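Long-range contacts in prophage pi2 protein 01, integrase (Lactococcus lactis, PDB 3LYS), which probably binds DNA as the helical core-binding domain of a phage-family integrase, a recombinase expected to insert prophage DNA into the host chromosome: residues A[6-11]-A[44-49]; A[14-19]-A[31-36]; A[54-59]-A[95-100]. The protein carries 1 engineered substitution. All blocks are in the same frame, centred on the assembly; numbering follows the deposited sequence.

Contact 1: A[6-11]-A[44-49]; sequences QEISEY and PNVLIS
The side chain of Ile8 lies alongside that of Val46, both pointing the same way, with Ile8 CG2 set 3.8 Å from Val46 CB. The other branch of Ile8 serves a second neighbour: CG1 is anti to the backbone N (chi1 175°), and CD1 beyond it reaches to 3.6 Å from CD1 of Ile48, whose side chain crosses that of Ile8 at about a right angle. The two isoleucines thus meet by their delta methyls, while the valine touches the other branch, CG2.

Between the backbones runs a single antiparallel beta bridge, with Glu7 and Leu47 as a non-hydrogen-bonded pair. The N-H of Ile48 is given to Gln6 O at 2.9 Å, and the N-H of Ile8 to Val46 O at 2.8 Å, the latter bending little (167° at the hydrogen). Two CA-H...O contacts fill in the bridge, Leu47 CA to Gln6 O and Glu7 CA to Val46 O, each at 3.3 Å. Glu7 is the N-cap of helix 8-19, and its own carbonyl takes the N-H of Tyr11. Ile8, in the first turn, has no earlier helical carbonyl for its N-H; the loop provides one in Val46 O.

Farther out, the extended Glu7 side chain runs beside Asn45, its carboxylate nearly perpendicular to the amide, the planes 82° apart.

The bridge therefore ties the start of helix 8-19 to the loop joining helix 26-42 to helix 53-64, within the SAM-like core-binding domain. Inward, Ile8 packs on Leu39 of helix 26-42 and Ile83 of helix 69-88, Ile48 rests on Leu86, and Tyr11 OH is hydrogen-bonded to Ser82 O, so helices 26-42 and 69-88 both back the contact.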
ATOM      1  N   GLN A   6      14.161   1.555  -0.619  1.00 59.66           N
ATOM      2  CA  GLN A   6      13.525   2.417   0.363  1.00 53.13           C
ATOM      3  C   GLN A   6      12.446   1.623   1.121  1.00 53.50           C
ATOM      4  O   GLN A   6      12.062   0.529   0.697  1.00 56.71           O
ATOM      5  CB  GLN A   6      12.914   3.619  -0.357  1.00 45.94           C
ATOM      6  CG  GLN A   6      12.517   4.767   0.534  1.00 43.42           C
ATOM      7  CD  GLN A   6      11.564   5.703  -0.163  1.00 37.82           C
ATOM      8  OE1 GLN A   6      11.485   5.717  -1.390  1.00 38.95           O
ATOM      9  NE2 GLN A   6      10.831   6.491   0.613  1.00 31.88           N
ATOM     10  N   GLU A   7      11.965   2.151   2.244  1.00 48.71           N
ATOM     11  CA  GLU A   7      10.935   1.451   3.000  1.00 45.54           C
ATOM     12  C   GLU A   7       9.592   1.686   2.365  1.00 40.83           C
ATOM     13  O   GLU A   7       9.296   2.791   1.951  1.00 38.72           O
ATOM     14  CB  GLU A   7      10.863   1.957   4.425  1.00 51.54           C
ATOM     15  CG  GLU A   7      12.172   1.883   5.149  1.00 59.20           C
ATOM     16  CD  GLU A   7      12.016   2.134   6.631  1.00 63.22           C
ATOM     17  OE1 GLU A   7      13.068   2.305   7.292  1.00 66.41           O
ATOM     18  OE2 GLU A   7      10.854   2.151   7.124  1.00 63.97           O
ATOM     19  N   ILE A   8       8.773   0.650   2.294  1.00 40.42           N
ATOM     20  CA  ILE A   8       7.453   0.797   1.714  1.00 36.44           C
ATOM     21  C   ILE A   8       6.698   1.942   2.380  1.00 36.93           C
ATOM     22  O   ILE A   8       6.115   2.786   1.698  1.00 34.60           O
ATOM     23  CB  ILE A   8       6.650  -0.493   1.882  1.00 33.50           C
ATOM     24  CG1 ILE A   8       5.222  -0.295   1.379  1.00 31.80           C
ATOM     25  CG2 ILE A   8       6.662  -0.925   3.339  1.00 29.29           C
ATOM     26  CD1 ILE A   8       5.128  -0.155  -0.104  1.00 17.03           C
ATOM     27  N   SER A   9       6.706   1.977   3.711  1.00 41.70           N
ATOM     28  CA  SER A   9       5.993   3.023   4.450  1.00 44.32           C
ATOM     29  C   SER A   9       6.488   4.405   4.069  1.00 43.21           C
ATOM     30  O   SER A   9       5.708   5.264   3.657  1.00 44.48           O
ATOM     31  CB  SER A   9       6.138   2.811   5.968  1.00 47.63           C
ATOM     32  OG  SER A   9       7.493   2.571   6.357  1.00 52.54           O
ATOM     33  N   GLU A  10       7.797   4.600   4.191  1.00 42.11           N
ATOM     34  CA  GLU A  10       8.428   5.873   3.875  1.00 38.45           C
ATOM     35  C   GLU A  10       8.068   6.373   2.485  1.00 32.05           C
ATOM     36  O   GLU A  10       7.667   7.521   2.303  1.00 27.45           O
ATOM     37  CB  GLU A  10       9.935   5.726   3.994  1.00 41.06           C
ATOM     38  CG  GLU A  10      10.640   7.042   4.023  1.00 53.08           C
ATOM     39  CD  GLU A  10      12.112   6.878   4.282  1.00 62.39           C
ATOM     40  OE1 GLU A  10      12.479   6.293   5.329  1.00 66.51           O
ATOM     41  OE2 GLU A  10      12.909   7.337   3.433  1.00 69.88           O
ATOM     42  N   TYR A  11       8.228   5.496   1.507  1.00 28.14           N
ATOM     43  CA  TYR A  11       7.912   5.822   0.138  1.00 26.02           C
ATOM     44  C   TYR A  11       6.454   6.219  -0.021  1.00 28.88           C
ATOM     45  O   TYR A  11       6.154   7.219  -0.656  1.00 30.08           O
ATOM     46  CB  TYR A  11       8.221   4.638  -0.773  1.00 22.84           C
ATOM     47  CG  TYR A  11       7.576   4.745  -2.132  1.00 28.16           C
ATOM     48  CD1 TYR A  11       6.349   4.131  -2.385  1.00 28.26           C
ATOM     49  CD2 TYR A  11       8.148   5.520  -3.142  1.00 26.05           C
ATOM     50  CE1 TYR A  11       5.698   4.287  -3.600  1.00 27.78           C
ATOM     51  CE2 TYR A  11       7.508   5.689  -4.364  1.00 26.41           C
ATOM     52  CZ  TYR A  11       6.284   5.071  -4.585  1.00 32.41           C
ATOM     53  OH  TYR A  11       5.644   5.253  -5.784  1.00 37.97           O
ATOM     54  N   PRO A  44       6.586  -2.728   9.000  1.00 51.89           N
ATOM     55  CA  PRO A  44       7.620  -1.863   9.562  1.00 56.18           C
ATOM     56  C   PRO A  44       8.784  -1.572   8.617  1.00 57.80           C
ATOM     57  O   PRO A  44       8.621  -0.898   7.595  1.00 62.29           O
ATOM     58  CB  PRO A  44       8.062  -2.625  10.805  1.00 56.42           C
ATOM     59  CG  PRO A  44       7.924  -4.035  10.361  1.00 59.40           C
ATOM     60  CD  PRO A  44       6.563  -4.019   9.701  1.00 55.41           C
ATOM     61  N   ASN A  45       9.962  -2.081   8.947  1.00 53.58           N
ATOM     62  CA  ASN A  45      11.127  -1.812   8.121  1.00 50.35           C
ATOM     63  C   ASN A  45      11.134  -2.548   6.788  1.00 49.27           C
ATOM     64  O   ASN A  45      12.192  -2.815   6.215  1.00 49.68           O
ATOM     65  CB  ASN A  45      12.387  -2.130   8.911  1.00 50.11           C
ATOM     66  CG  ASN A  45      12.495  -1.302  10.165  1.00 48.75           C
ATOM     67  OD1 ASN A  45      12.594  -0.084  10.103  1.00 47.11           O
ATOM     68  ND2 ASN A  45      12.462  -1.960  11.318  1.00 54.12           N
ATOM     69  N   VAL A  46       9.948  -2.849   6.280  1.00 47.40           N
ATOM     70  CA  VAL A  46       9.822  -3.557   5.014  1.00 43.47           C
ATOM     71  C   VAL A  46      10.306  -2.720   3.822  1.00 41.21           C
ATOM     72  O   VAL A  46       9.792  -1.630   3.566  1.00 38.87           O
ATOM     73  CB  VAL A  46       8.356  -3.970   4.781  1.00 43.38           C
ATOM     74  CG1 VAL A  46       8.284  -5.021   3.699  1.00 43.01           C
ATOM     75  CG2 VAL A  46       7.748  -4.469   6.082  1.00 41.65           C
ATOM     76  N   LEU A  47      11.308  -3.225   3.106  1.00 40.24           N
ATOM     77  CA  LEU A  47      11.833  -2.525   1.936  1.00 37.91           C
ATOM     78  C   LEU A  47      11.045  -2.888   0.696  1.00 37.13           C
ATOM     79  O   LEU A  47      10.777  -4.055   0.425  1.00 35.06           O
ATOM     80  CB  LEU A  47      13.298  -2.858   1.690  1.00 33.36           C
ATOM     81  CG  LEU A  47      14.285  -1.832   2.199  1.00 30.93           C
ATOM     82  CD1 LEU A  47      14.156  -1.710   3.702  1.00 32.29           C
ATOM     83  CD2 LEU A  47      15.686  -2.246   1.800  1.00 31.93           C
ATOM     84  N   ILE A  48      10.690  -1.866  -0.060  1.00 38.80           N
ATOM     85  CA  ILE A  48       9.915  -2.038  -1.271  1.00 44.21           C
ATOM     86  C   ILE A  48      10.498  -3.142  -2.182  1.00 46.34           C
ATOM     87  O   ILE A  48       9.758  -3.887  -2.841  1.00 43.65           O
ATOM     88  CB  ILE A  48       9.852  -0.696  -2.005  1.00 45.97           C
ATOM     89  CG1 ILE A  48       8.889  -0.776  -3.181  1.00 49.51           C
ATOM     90  CG2 ILE A  48      11.242  -0.289  -2.437  1.00 55.13           C
ATOM     91  CD1 ILE A  48       7.444  -0.751  -2.771  1.00 52.05           C
ATOM     92  N   SER A  49      11.825  -3.270  -2.193  1.00 48.61           N
ATOM     93  CA  SER A  49      12.504  -4.266  -3.027  1.00 45.62           C
ATOM     94  C   SER A  49      12.501  -5.672  -2.443  1.00 45.64           C
ATOM     95  O   SER A  49      12.998  -6.605  -3.074  1.00 47.05           O
ATOM     96  CB  SER A  49      13.949  -3.840  -3.272  1.00 42.55           C
ATOM     97  OG  SER A  49      14.659  -3.825  -2.059  1.00 39.50           O
TER

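Contact 2: A[14-19]-A[31-36]; sequences DWMELY and GYEQTL
The helical segments 14-19 and 31-36 run nearly antiparallel, their N-to-C directions 169° apart and their axes approaching to 10.7 Å. They are parts of the helical hairpin, helix 8-19 followed by helix 26-42, that belongs to the SAM-like core-binding domain of phage integrases. The backbones come nearest at Met16 and Tyr32, with CA atoms 7.0 Å apart.

Met16, modelled as selenomethionine, bridges this gap. Its CG sits between the backbone N and the carbonyl carbon (chi1 65°); the chain then runs straight to the selenium and bends at chi3, laying the terminal methyl beside the root of the Tyr32 side chain and the aliphatic CG of Glu33. The side chains of Met16 and Tyr32 slide past each other in opposite directions. Leu36, one turn along from Tyr32, comes across Met16 at about a right angle, its CB 4.0 Å from SE.

Next to Met16, Trp15 and Tyr32 meet rim to rim, neither ring over the face of the other, with planes 33° apart. Phe12, one turn earlier on helix 8-19, touches Tyr32 and Leu36. Helix 69-88 also touches the aromatic pair: Trp15 packs on Ser82, and Tyr32 on Arg78, which is also hydrogen-bonded to Thr35 OG1. The aromatic contact is closest between Trp15 CZ3 and Tyr32 CE2, 3.5 Å apart.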
ATOM      1  N   ASP A  14       6.037   9.721   0.858  1.00 34.85           N
ATOM      2  CA  ASP A  14       6.732  10.484  -0.183  1.00 36.75           C
ATOM      3  C   ASP A  14       5.795  10.640  -1.389  1.00 35.31           C
ATOM      4  O   ASP A  14       5.539  11.749  -1.855  1.00 33.33           O
ATOM      5  CB  ASP A  14       8.013   9.718  -0.570  1.00 41.21           C
ATOM      6  CG  ASP A  14       8.984  10.537  -1.411  1.00 44.37           C
ATOM      7  OD1 ASP A  14       8.542  11.125  -2.420  1.00 48.97           O
ATOM      8  OD2 ASP A  14      10.195  10.569  -1.072  1.00 43.68           O
ATOM      9  N   TRP A  15       5.280   9.506  -1.863  1.00 35.38           N
ATOM     10  CA  TRP A  15       4.368   9.431  -3.003  1.00 35.46           C
ATOM     11  C   TRP A  15       3.088  10.248  -2.811  1.00 39.30           C
ATOM     12  O   TRP A  15       2.809  11.176  -3.580  1.00 39.51           O
ATOM     13  CB  TRP A  15       3.985   7.968  -3.269  1.00 35.06           C
ATOM     14  CG  TRP A  15       3.012   7.781  -4.397  1.00 33.05           C
ATOM     15  CD1 TRP A  15       3.282   7.872  -5.717  1.00 32.98           C
ATOM     16  CD2 TRP A  15       1.591   7.552  -4.286  1.00 32.14           C
ATOM     17  NE1 TRP A  15       2.124   7.726  -6.447  1.00 36.06           N
ATOM     18  CE2 TRP A  15       1.072   7.528  -5.593  1.00 31.26           C
ATOM     19  CE3 TRP A  15       0.712   7.373  -3.209  1.00 28.15           C
ATOM     20  CZ2 TRP A  15      -0.288   7.329  -5.860  1.00 28.14           C
ATOM     21  CZ3 TRP A  15      -0.641   7.175  -3.473  1.00 27.56           C
ATOM     22  CH2 TRP A  15      -1.125   7.156  -4.793  1.00 28.14           C
HETATM   23  N   MSE A  16       2.309   9.908  -1.785  1.00 41.83           N
HETATM   24  CA  MSE A  16       1.042  10.592  -1.526  1.00 43.75           C
HETATM   25  C   MSE A  16       1.158  12.099  -1.463  1.00 41.19           C
HETATM   26  O   MSE A  16       0.304  12.808  -1.990  1.00 42.61           O
HETATM   27  CB  MSE A  16       0.408  10.059  -0.232  1.00 47.78           C
HETATM   28  CG  MSE A  16       1.194  10.329   1.060  1.00 55.03           C
HETATM   29 SE   MSE A  16       0.384   9.533   2.688  1.00 55.08          SE
HETATM   30  CE  MSE A  16      -1.182  10.626   2.824  1.00 65.23           C
ATOM     31  N   GLU A  17       2.213  12.588  -0.819  1.00 40.94           N
ATOM     32  CA  GLU A  17       2.417  14.025  -0.696  1.00 40.50           C
ATOM     33  C   GLU A  17       2.792  14.652  -2.031  1.00 39.86           C
ATOM     34  O   GLU A  17       2.727  15.863  -2.181  1.00 41.85           O
ATOM     35  CB  GLU A  17       3.497  14.335   0.344  1.00 39.90           C
ATOM     36  CG  GLU A  17       3.148  13.850   1.741  1.00 44.12           C
ATOM     37  CD  GLU A  17       4.156  14.291   2.778  1.00 45.52           C
ATOM     38  OE1 GLU A  17       5.347  14.436   2.421  1.00 44.44           O
ATOM     39  OE2 GLU A  17       3.757  14.477   3.948  1.00 44.77           O
ATOM     40  N   LEU A  18       3.175  13.832  -3.004  1.00 37.71           N
ATOM     41  CA  LEU A  18       3.533  14.352  -4.312  1.00 33.13           C
ATOM     42  C   LEU A  18       2.368  14.400  -5.273  1.00 34.83           C
ATOM     43  O   LEU A  18       2.041  15.453  -5.815  1.00 35.07           O
ATOM     44  CB  LEU A  18       4.620  13.513  -4.956  1.00 31.80           C
ATOM     45  CG  LEU A  18       6.043  13.881  -4.597  1.00 32.15           C
ATOM     46  CD1 LEU A  18       6.988  12.947  -5.312  1.00 33.11           C
ATOM     47  CD2 LEU A  18       6.314  15.310  -4.996  1.00 31.92           C
ATOM     48  N   TYR A  19       1.737  13.253  -5.479  1.00 35.63           N
ATOM     49  CA  TYR A  19       0.644  13.164  -6.432  1.00 38.89           C
ATOM     50  C   TYR A  19      -0.758  13.235  -5.862  1.00 39.87           C
ATOM     51  O   TYR A  19      -1.723  13.314  -6.618  1.00 41.16           O
ATOM     52  CB  TYR A  19       0.784  11.873  -7.240  1.00 37.85           C
ATOM     53  CG  TYR A  19       2.161  11.655  -7.837  1.00 41.91           C
ATOM     54  CD1 TYR A  19       3.264  11.397  -7.025  1.00 46.46           C
ATOM     55  CD2 TYR A  19       2.362  11.705  -9.215  1.00 41.15           C
ATOM     56  CE1 TYR A  19       4.545  11.197  -7.569  1.00 48.95           C
ATOM     57  CE2 TYR A  19       3.639  11.504  -9.777  1.00 44.66           C
ATOM     58  CZ  TYR A  19       4.728  11.252  -8.948  1.00 46.78           C
ATOM     59  OH  TYR A  19       5.996  11.064  -9.474  1.00 39.37           O
ATOM     60  N   GLY A  31      -7.816   9.205   3.990  1.00 45.32           N
ATOM     61  CA  GLY A  31      -7.651   7.792   3.702  1.00 45.59           C
ATOM     62  C   GLY A  31      -6.207   7.397   3.492  1.00 46.37           C
ATOM     63  O   GLY A  31      -5.740   6.387   4.028  1.00 49.57           O
ATOM     64  N   TYR A  32      -5.495   8.191   2.704  1.00 43.56           N
ATOM     65  CA  TYR A  32      -4.096   7.910   2.435  1.00 42.29           C
ATOM     66  C   TYR A  32      -3.266   8.044   3.705  1.00 41.31           C
ATOM     67  O   TYR A  32      -2.302   7.307   3.903  1.00 41.29           O
ATOM     68  CB  TYR A  32      -3.566   8.846   1.344  1.00 42.44           C
ATOM     69  CG  TYR A  32      -4.153   8.574  -0.028  1.00 41.42           C
ATOM     70  CD1 TYR A  32      -5.490   8.880  -0.316  1.00 39.64           C
ATOM     71  CD2 TYR A  32      -3.384   7.983  -1.032  1.00 39.03           C
ATOM     72  CE1 TYR A  32      -6.041   8.601  -1.569  1.00 34.93           C
ATOM     73  CE2 TYR A  32      -3.929   7.698  -2.283  1.00 37.32           C
ATOM     74  CZ  TYR A  32      -5.255   8.012  -2.540  1.00 36.43           C
ATOM     75  OH  TYR A  32      -5.794   7.743  -3.772  1.00 36.61           O
ATOM     76  N   GLU A  33      -3.640   8.972   4.575  1.00 38.57           N
ATOM     77  CA  GLU A  33      -2.891   9.146   5.806  1.00 39.91           C
ATOM     78  C   GLU A  33      -3.077   7.901   6.661  1.00 39.41           C
ATOM     79  O   GLU A  33      -2.139   7.450   7.320  1.00 33.91           O
ATOM     80  CB  GLU A  33      -3.381  10.378   6.553  1.00 42.65           C
ATOM     81  CG  GLU A  33      -3.593  11.583   5.667  1.00 45.38           C
ATOM     82  CD  GLU A  33      -3.550  12.883   6.442  1.00 48.21           C
ATOM     83  OE1 GLU A  33      -2.430  13.319   6.815  1.00 46.40           O
ATOM     84  OE2 GLU A  33      -4.636  13.464   6.686  1.00 47.30           O
ATOM     85  N   GLN A  34      -4.291   7.352   6.632  1.00 40.09           N
ATOM     86  CA  GLN A  34      -4.631   6.140   7.387  1.00 40.00           C
ATOM     87  C   GLN A  34      -3.862   4.963   6.818  1.00 35.27           C
ATOM     88  O   GLN A  34      -3.214   4.203   7.538  1.00 31.08           O
ATOM     89  CB  GLN A  34      -6.132   5.842   7.292  1.00 44.81           C
ATOM     90  CG  GLN A  34      -6.554   4.592   8.054  1.00 52.64           C
ATOM     91  CD  GLN A  34      -6.241   4.680   9.548  1.00 56.95           C
ATOM     92  OE1 GLN A  34      -6.907   5.396  10.299  1.00 58.07           O
ATOM     93  NE2 GLN A  34      -5.210   3.958   9.978  1.00 56.35           N
ATOM     94  N   THR A  35      -3.953   4.812   5.510  1.00 36.42           N
ATOM     95  CA  THR A  35      -3.254   3.737   4.838  1.00 37.52           C
ATOM     96  C   THR A  35      -1.764   3.831   5.167  1.00 34.49           C
ATOM     97  O   THR A  35      -1.101   2.816   5.356  1.00 30.61           O
ATOM     98  CB  THR A  35      -3.499   3.828   3.333  1.00 36.39           C
ATOM     99  OG1 THR A  35      -4.892   3.612   3.080  1.00 34.97           O
ATOM    100  CG2 THR A  35      -2.686   2.791   2.597  1.00 39.71           C
ATOM    101  N   LEU A  36      -1.250   5.056   5.237  1.00 32.87           N
ATOM    102  CA  LEU A  36       0.144   5.273   5.571  1.00 34.54           C
ATOM    103  C   LEU A  36       0.392   4.699   6.955  1.00 37.14           C
ATOM    104  O   LEU A  36       1.293   3.895   7.154  1.00 37.11           O
ATOM    105  CB  LEU A  36       0.468   6.766   5.578  1.00 34.43           C
ATOM    106  CG  LEU A  36       1.741   7.162   6.337  1.00 35.02           C
ATOM    107  CD1 LEU A  36       2.956   6.532   5.687  1.00 29.28           C
ATOM    108  CD2 LEU A  36       1.869   8.671   6.363  1.00 36.41           C
TER

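Contact 3: A[54-59]-A[95-100]; sequences SSYQRA and DFTTRA
Tyr56 receives a methyl over the middle of its ring: Thr97 CG2 stands 3.4 Å from the ring centroid and only 9° off the normal, a well-centred CH-pi contact. At the edge of the same ring, near its plane, Ala100 CB lies 3.5 Å from Tyr56 CD1. Phe96, from the loop, sets its ring obliquely to that of Tyr56, CD1 coming to 3.8 Å from Tyr56 CB, the planes at 48°.

One polar link joins the segments. Gln57 bends at chi2, which turns its amide toward the loop, and NE2 gives a hydrogen bond to Ala100 O at 2.9 Å. It is a poorly directed bond, 133° at the hydrogen, with the donor above the carbonyl plane; Ala100 is poorly ordered, and NE2 also has a weak bond to Val102 O.

Behind these residues, a type I turn from Asp95 to Thr98 presents Phe96 and Thr97 to the helix. Arg80 of helix 69-88 steadies that turn, through a salt bridge to Asp95 OD2 and a hydrogen bond to Thr97 OG1, while Tyr56 OH is hydrogen-bonded to His76 ND1 of the same helix.

Thr97 thus splits its branches by character, hydroxyl turned to Arg80 and the Asp95 carboxylate, methyl to the tyrosine face. What joins helix 53-64 to the loop is therefore chiefly apolar and aromatic contact, with the hydroxyls of Tyr56 and Thr97 finding partners on helix 69-88.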
ATOM      1  N   SER A  54       3.681 -12.877  -2.197  1.00 37.14           N
ATOM      2  CA  SER A  54       3.353 -13.647  -0.996  1.00 37.61           C
ATOM      3  C   SER A  54       3.408 -12.753   0.236  1.00 35.44           C
ATOM      4  O   SER A  54       2.461 -12.718   1.022  1.00 34.68           O
ATOM      5  CB  SER A  54       4.327 -14.823  -0.831  1.00 39.75           C
ATOM      6  OG  SER A  54       4.176 -15.760  -1.891  1.00 45.02           O
ATOM      7  N   SER A  55       4.523 -12.042   0.404  1.00 36.67           N
ATOM      8  CA  SER A  55       4.690 -11.118   1.529  1.00 31.24           C
ATOM      9  C   SER A  55       3.444 -10.275   1.644  1.00 27.32           C
ATOM     10  O   SER A  55       2.757 -10.294   2.662  1.00 27.92           O
ATOM     11  CB  SER A  55       5.861 -10.160   1.297  1.00 28.16           C
ATOM     12  OG  SER A  55       7.100 -10.747   1.618  1.00 38.80           O
ATOM     13  N   TYR A  56       3.177  -9.534   0.576  1.00 24.58           N
ATOM     14  CA  TYR A  56       2.046  -8.636   0.514  1.00 27.41           C
ATOM     15  C   TYR A  56       0.740  -9.332   0.845  1.00 28.41           C
ATOM     16  O   TYR A  56      -0.045  -8.840   1.654  1.00 25.74           O
ATOM     17  CB  TYR A  56       1.982  -7.970  -0.866  1.00 23.31           C
ATOM     18  CG  TYR A  56       0.874  -6.954  -1.002  1.00 26.70           C
ATOM     19  CD1 TYR A  56      -0.251  -7.223  -1.787  1.00 29.54           C
ATOM     20  CD2 TYR A  56       0.915  -5.749  -0.307  1.00 23.72           C
ATOM     21  CE1 TYR A  56      -1.313  -6.323  -1.872  1.00 27.22           C
ATOM     22  CE2 TYR A  56      -0.146  -4.843  -0.379  1.00 27.69           C
ATOM     23  CZ  TYR A  56      -1.257  -5.139  -1.162  1.00 28.14           C
ATOM     24  OH  TYR A  56      -2.323  -4.271  -1.189  1.00 30.14           O
ATOM     25  N   GLN A  57       0.505 -10.482   0.226  1.00 31.82           N
ATOM     26  CA  GLN A  57      -0.727 -11.235   0.479  1.00 31.65           C
ATOM     27  C   GLN A  57      -0.821 -11.592   1.965  1.00 30.57           C
ATOM     28  O   GLN A  57      -1.887 -11.523   2.578  1.00 30.70           O
ATOM     29  CB  GLN A  57      -0.735 -12.506  -0.381  1.00 29.45           C
ATOM     30  CG  GLN A  57      -2.053 -13.276  -0.367  1.00 25.12           C
ATOM     31  CD  GLN A  57      -3.261 -12.376  -0.574  1.00 21.70           C
ATOM     32  OE1 GLN A  57      -3.980 -12.064   0.372  1.00 20.66           O
ATOM     33  NE2 GLN A  57      -3.480 -11.946  -1.811  1.00 18.96           N
ATOM     34  N   ARG A  58       0.317 -11.967   2.534  1.00 29.27           N
ATOM     35  CA  ARG A  58       0.387 -12.327   3.938  1.00 28.76           C
ATOM     36  C   ARG A  58       0.100 -11.097   4.821  1.00 27.41           C
ATOM     37  O   ARG A  58      -0.674 -11.189   5.764  1.00 26.95           O
ATOM     38  CB  ARG A  58       1.769 -12.911   4.224  1.00 37.79           C
ATOM     39  CG  ARG A  58       1.876 -13.734   5.490  1.00 45.25           C
ATOM     40  CD  ARG A  58       3.136 -14.594   5.451  1.00 48.98           C
ATOM     41  NE  ARG A  58       3.126 -15.578   4.371  1.00 48.44           N
ATOM     42  CZ  ARG A  58       3.996 -15.687   3.371  1.00 47.84           C
ATOM     43  NH1 ARG A  58       3.810 -16.656   2.494  1.00 48.83           N
ATOM     44  NH2 ARG A  58       5.022 -14.853   3.224  1.00 46.41           N
ATOM     45  N   ALA A  59       0.731  -9.959   4.513  1.00 25.57           N
ATOM     46  CA  ALA A  59       0.508  -8.723   5.258  1.00 20.23           C
ATOM     47  C   ALA A  59      -0.981  -8.408   5.144  1.00 23.47           C
ATOM     48  O   ALA A  59      -1.634  -8.046   6.118  1.00 26.14           O
ATOM     49  CB  ALA A  59       1.328  -7.577   4.673  1.00  3.82           C
ATOM     50  N   ASP A  95       5.009  -5.762 -10.041  1.00 38.29           N
ATOM     51  CA  ASP A  95       3.972  -5.278  -9.146  1.00 38.58           C
ATOM     52  C   ASP A  95       3.472  -6.412  -8.261  1.00 36.02           C
ATOM     53  O   ASP A  95       2.559  -7.136  -8.642  1.00 38.54           O
ATOM     54  CB  ASP A  95       2.826  -4.694  -9.982  1.00 40.69           C
ATOM     55  CG  ASP A  95       1.550  -4.533  -9.193  1.00 41.27           C
ATOM     56  OD1 ASP A  95       1.593  -3.965  -8.084  1.00 36.39           O
ATOM     57  OD2 ASP A  95       0.497  -4.980  -9.689  1.00 46.36           O
ATOM     58  N   PHE A  96       4.064  -6.571  -7.083  1.00 33.51           N
ATOM     59  CA  PHE A  96       3.659  -7.655  -6.179  1.00 32.14           C
ATOM     60  C   PHE A  96       2.212  -7.564  -5.744  1.00 32.55           C
ATOM     61  O   PHE A  96       1.668  -8.523  -5.224  1.00 28.62           O
ATOM     62  CB  PHE A  96       4.550  -7.682  -4.939  1.00 24.01           C
ATOM     63  CG  PHE A  96       4.672  -6.353  -4.276  1.00 26.96           C
ATOM     64  CD1 PHE A  96       3.617  -5.815  -3.543  1.00 27.46           C
ATOM     65  CD2 PHE A  96       5.827  -5.608  -4.424  1.00 26.90           C
ATOM     66  CE1 PHE A  96       3.718  -4.544  -2.964  1.00 25.30           C
ATOM     67  CE2 PHE A  96       5.935  -4.345  -3.853  1.00 29.81           C
ATOM     68  CZ  PHE A  96       4.873  -3.811  -3.119  1.00 28.61           C
ATOM     69  N   THR A  97       1.581  -6.420  -5.953  1.00 33.92           N
ATOM     70  CA  THR A  97       0.194  -6.276  -5.545  1.00 40.00           C
ATOM     71  C   THR A  97      -0.720  -6.626  -6.704  1.00 42.02           C
ATOM     72  O   THR A  97      -1.928  -6.390  -6.683  1.00 44.16           O
ATOM     73  CB  THR A  97      -0.091  -4.844  -5.111  1.00 41.58           C
ATOM     74  OG1 THR A  97       0.170  -3.954  -6.200  1.00 42.59           O
ATOM     75  CG2 THR A  97       0.791  -4.480  -3.958  1.00 41.68           C
ATOM     76  N   THR A  98      -0.127  -7.222  -7.716  1.00 44.86           N
ATOM     77  CA  THR A  98      -0.856  -7.553  -8.912  1.00 45.95           C
ATOM     78  C   THR A  98      -1.977  -8.577  -8.749  1.00 46.46           C
ATOM     79  O   THR A  98      -3.154  -8.240  -8.865  1.00 44.80           O
ATOM     80  CB  THR A  98       0.150  -7.996  -9.995  1.00 47.56           C
ATOM     81  OG1 THR A  98      -0.514  -8.107 -11.256  1.00 50.65           O
ATOM     82  CG2 THR A  98       0.803  -9.335  -9.612  1.00 49.03           C
ATOM     83  N   ARG A  99      -1.618  -9.821  -8.465  1.00 47.16           N
ATOM     84  CA  ARG A  99      -2.598 -10.890  -8.344  1.00 48.92           C
ATOM     85  C   ARG A  99      -3.002 -11.118  -6.902  1.00 50.71           C
ATOM     86  O   ARG A  99      -3.847 -11.958  -6.601  1.00 49.21           O
ATOM     87  CB  ARG A  99      -2.009 -12.164  -8.933  1.00 49.09           C
ATOM     88  CG  ARG A  99      -2.982 -13.017  -9.678  1.00 50.52           C
ATOM     89  CD  ARG A  99      -2.236 -14.114 -10.397  1.00 54.46           C
ATOM     90  NE  ARG A  99      -3.127 -15.203 -10.772  1.00 56.77           N
ATOM     91  CZ  ARG A  99      -3.711 -16.020  -9.903  1.00 58.84           C
ATOM     92  NH1 ARG A  99      -3.497 -15.876  -8.599  1.00 56.44           N
ATOM     93  NH2 ARG A  99      -4.516 -16.981 -10.338  1.00 62.16           N
ATOM     94  N   ALA A 100      -2.393 -10.369  -5.998  1.00 55.81           N
ATOM     95  CA  ALA A 100      -2.733 -10.517  -4.594  1.00 61.08           C
ATOM     96  C   ALA A 100      -4.123  -9.937  -4.352  1.00 61.99           C
ATOM     97  O   ALA A 100      -4.503  -9.675  -3.211  1.00 59.47           O
ATOM     98  CB  ALA A 100      -1.706  -9.805  -3.727  1.00 63.63           C
TER

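In the fold
Along the chain, contact 2 falls between the two segments of contact 1, and contact 3 opens only after both have closed. Contacts 1 and 2 share helix 8-19, their centres about 14 Å apart, and touch where Ser9 O meets Leu36 CD1. Contact 3 is also about 14 Å from contact 1, centre to centre, touching it where Phe96 packs against Ile48. Contacts 2 and 3 lie on opposite sides of the chain's centre, about 19 Å between centres, without touching. Helix 69-88 borders all three. Together they join the hairpin, the loop 44-49, helix 53-64 and the segment after helix 69-88 into one compact all-helical domain, consistent with a core-binding module.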